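Local coordinates for multiple PDZ domain protein (Mus musculus, PDB 4XH7), which probably serves as a multivalent scaffold in signalling, each PDZ domain, here the fourth, being of a family that binds C-terminal peptide tails of partner proteins, at residues 31-36 with 103-108. Residues are numbered along the deposited sequence; the frame is centred on the assembly and turned at random.
Sequences AHVSKF and VTMVCC
V33 and V103 form one hydrogen-bonded antiparallel pair and A31 and M105 the next, and the two faces of this ribbon illustrate how differently the two sides of one sheet can be packed. Four nearly straight backbone bonds hold the ladder, among them A31 N to M105 O at 2.8 Å and, at 177°, M105 N to A31 O. On the buried face V33, V103, A31 and M105 close up. M105 sends its SD to within 3.9 Å of V33 CG2, the branch standing beside the backbone N, the two side chains crossing at a slant. CB of V33 lies 4.4 Å from CB of V103. Helix 63-67 continues this apolar layer, P63 meeting V33 and V64 meeting M105. The pairing unites the two terminal strands of the PDZ fold, 26-34 at the sheet's edge and 102-110 beside it, far apart in sequence. The other face is looser. There H32, exposed, and T104, partly so, run side by side from a non-hydrogen-bonded pair, with T104 OG1 at the edge of the imidazole, near its plane, 3.4 Å from H32 CD2. Both first torsions, -61° in H32 and -63° in T104, set CG and OG1 anti to the carbonyl carbon, which keeps ring and hydroxyl abreast. With T104 cut back to an alanine, OG1 and CG2 go, and the edge of the H32 ring is likely to lose this neighbour and turn more easily. Helix 5-22 borders this side, E11 touching H32 and L14 touching T104.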
ATOM      1  N   ALA A  31      -2.815  -3.841  -3.921  1.00 21.76           N
ATOM      2  CA  ALA A  31      -4.188  -3.974  -3.415  1.00 21.78           C
ATOM      3  C   ALA A  31      -5.066  -2.889  -4.004  1.00 24.67           C
ATOM      4  O   ALA A  31      -4.683  -1.732  -4.023  1.00 26.49           O
ATOM      5  CB  ALA A  31      -4.218  -3.900  -1.899  1.00 24.22           C
ATOM      6  N   HIS A  32      -6.252  -3.268  -4.478  1.00 24.98           N
ATOM      7  CA  HIS A  32      -7.217  -2.269  -4.924  1.00 27.23           C
ATOM      8  C   HIS A  32      -8.236  -2.099  -3.821  1.00 24.90           C
ATOM      9  O   HIS A  32      -8.941  -3.055  -3.429  1.00 27.62           O
ATOM     10  CB  HIS A  32      -7.859  -2.699  -6.243  1.00 26.59           C
ATOM     11  CG  HIS A  32      -6.863  -2.853  -7.341  1.00 30.69           C
ATOM     12  ND1 HIS A  32      -6.361  -4.078  -7.719  1.00 41.06           N
ATOM     13  CD2 HIS A  32      -6.235  -1.933  -8.107  1.00 41.24           C
ATOM     14  CE1 HIS A  32      -5.476  -3.909  -8.687  1.00 37.54           C
ATOM     15  NE2 HIS A  32      -5.374  -2.615  -8.937  1.00 39.43           N
ATOM     16  N   VAL A  33      -8.280  -0.892  -3.283  1.00 23.22           N
ATOM     17  CA  VAL A  33      -9.068  -0.619  -2.096  1.00 22.51           C
ATOM     18  C   VAL A  33     -10.124   0.413  -2.459  1.00 24.50           C
ATOM     19  O   VAL A  33      -9.852   1.314  -3.248  1.00 28.22           O
ATOM     20  CB  VAL A  33      -8.151  -0.086  -0.959  1.00 23.64           C
ATOM     21  CG1 VAL A  33      -8.947   0.347   0.273  1.00 22.90           C
ATOM     22  CG2 VAL A  33      -7.161  -1.167  -0.548  1.00 23.81           C
ATOM     23  N   SER A  34     -11.322   0.269  -1.904  1.00 24.35           N
ATOM     24  CA  SER A  34     -12.347   1.305  -2.031  1.00 26.98           C
ATOM     25  C   SER A  34     -12.784   1.777  -0.665  1.00 25.93           C
ATOM     26  O   SER A  34     -13.258   0.980   0.154  1.00 26.69           O
ATOM     27  CB  SER A  34     -13.552   0.773  -2.808  1.00 34.42           C
ATOM     28  OG  SER A  34     -13.171   0.556  -4.155  1.00 40.01           O
ATOM     29  N   LYS A  35     -12.564   3.057  -0.400  1.00 29.20           N
ATOM     30  CA  LYS A  35     -12.987   3.624   0.867  1.00 30.09           C
ATOM     31  C   LYS A  35     -14.511   3.672   0.903  1.00 33.41           C
ATOM     32  O   LYS A  35     -15.157   3.679  -0.139  1.00 33.19           O
ATOM     33  CB  LYS A  35     -12.382   5.005   1.062  1.00 30.51           C
ATOM     34  CG  LYS A  35     -10.921   4.942   1.457  1.00 32.51           C
ATOM     35  CD  LYS A  35     -10.151   6.179   1.048  1.00 43.22           C
ATOM     36  CE  LYS A  35     -10.776   7.424   1.586  1.00 45.86           C
ATOM     37  NZ  LYS A  35      -9.909   8.589   1.361  1.00 44.99           N
ATOM     38  N   PHE A  36     -15.075   3.675   2.105  1.00 28.50           N
ATOM     39  CA  PHE A  36     -16.526   3.580   2.269  1.00 32.11           C
ATOM     40  C   PHE A  36     -17.197   4.950   2.045  1.00 37.15           C
ATOM     41  O   PHE A  36     -18.403   5.028   1.779  1.00 40.46           O
ATOM     42  CB  PHE A  36     -16.861   3.047   3.661  1.00 32.45           C
ATOM     43  CG  PHE A  36     -16.358   1.638   3.931  1.00 30.23           C
ATOM     44  CD1 PHE A  36     -16.009   0.779   2.893  1.00 31.29           C
ATOM     45  CD2 PHE A  36     -16.237   1.186   5.233  1.00 33.37           C
ATOM     46  CE1 PHE A  36     -15.550  -0.515   3.161  1.00 28.65           C
ATOM     47  CE2 PHE A  36     -15.795  -0.084   5.517  1.00 27.86           C
ATOM     48  CZ  PHE A  36     -15.447  -0.951   4.472  1.00 27.80           C
ATOM     49  N   VAL A 103      -8.430   3.497  -4.400  1.00 23.81           N
ATOM     50  CA  VAL A 103      -7.005   3.577  -4.112  1.00 24.46           C
ATOM     51  C   VAL A 103      -6.290   2.328  -4.594  1.00 24.74           C
ATOM     52  O   VAL A 103      -6.739   1.215  -4.333  1.00 27.57           O
ATOM     53  CB  VAL A 103      -6.747   3.731  -2.598  1.00 27.11           C
ATOM     54  CG1 VAL A 103      -5.244   3.846  -2.330  1.00 31.24           C
ATOM     55  CG2 VAL A 103      -7.490   4.966  -2.079  1.00 26.41           C
ATOM     56  N   THR A 104      -5.193   2.506  -5.300  1.00 23.02           N
ATOM     57  CA  THR A 104      -4.331   1.383  -5.622  1.00 22.63           C
ATOM     58  C   THR A 104      -3.108   1.473  -4.732  1.00 24.21           C
ATOM     59  O   THR A 104      -2.359   2.431  -4.841  1.00 24.45           O
ATOM     60  CB  THR A 104      -3.909   1.426  -7.102  1.00 27.75           C
ATOM     61  OG1 THR A 104      -5.099   1.290  -7.899  1.00 29.92           O
ATOM     62  CG2 THR A 104      -2.930   0.267  -7.429  1.00 25.69           C
ATOM     63  N   MET A 105      -2.912   0.480  -3.865  1.00 21.71           N
ATOM     64  CA  MET A 105      -1.840   0.525  -2.875  1.00 20.75           C
ATOM     65  C   MET A 105      -0.806  -0.451  -3.301  1.00 19.68           C
ATOM     66  O   MET A 105      -1.156  -1.582  -3.652  1.00 24.47           O
ATOM     67  CB  MET A 105      -2.359   0.138  -1.485  1.00 20.30           C
ATOM     68  CG  MET A 105      -3.437   1.062  -0.981  1.00 27.16           C
ATOM     69  SD  MET A 105      -3.928   0.622   0.712  1.00 29.51           S
ATOM     70  CE  MET A 105      -2.349   0.821   1.559  1.00 24.13           C
ATOM     71  N   VAL A 106       0.472  -0.069  -3.249  1.00 16.74           N
ATOM     72  CA  VAL A 106       1.537  -1.037  -3.443  1.00 17.86           C
ATOM     73  C   VAL A 106       2.277  -1.159  -2.132  1.00 21.79           C
ATOM     74  O   VAL A 106       2.698  -0.137  -1.569  1.00 21.50           O
ATOM     75  CB  VAL A 106       2.556  -0.609  -4.537  1.00 22.19           C
ATOM     76  CG1 VAL A 106       3.677  -1.701  -4.729  1.00 21.56           C
ATOM     77  CG2 VAL A 106       1.837  -0.272  -5.854  1.00 22.76           C
ATOM     78  N   CYS A 107       2.439  -2.392  -1.658  1.00 19.05           N
ATOM     79  CA  CYS A 107       3.174  -2.663  -0.410  1.00 19.45           C
ATOM     80  C   CYS A 107       4.163  -3.777  -0.605  1.00 17.88           C
ATOM     81  O   CYS A 107       4.192  -4.419  -1.662  1.00 18.53           O
ATOM     82  CB  CYS A 107       2.229  -3.090   0.722  1.00 17.08           C
ATOM     83  SG  CYS A 107       0.989  -1.829   1.169  1.00 23.75           S
ATOM     84  N   CYS A 108       4.985  -4.044   0.409  1.00 17.80           N
ATOM     85  CA  CYS A 108       5.839  -5.246   0.328  1.00 16.50           C
ATOM     86  C   CYS A 108       6.044  -5.888   1.671  1.00 19.13           C
ATOM     87  O   CYS A 108       5.695  -5.321   2.727  1.00 19.40           O
ATOM     88  CB  CYS A 108       7.206  -4.914  -0.291  1.00 18.34           C
ATOM     89  SG  CYS A 108       8.177  -3.742   0.681  1.00 20.88           S
TER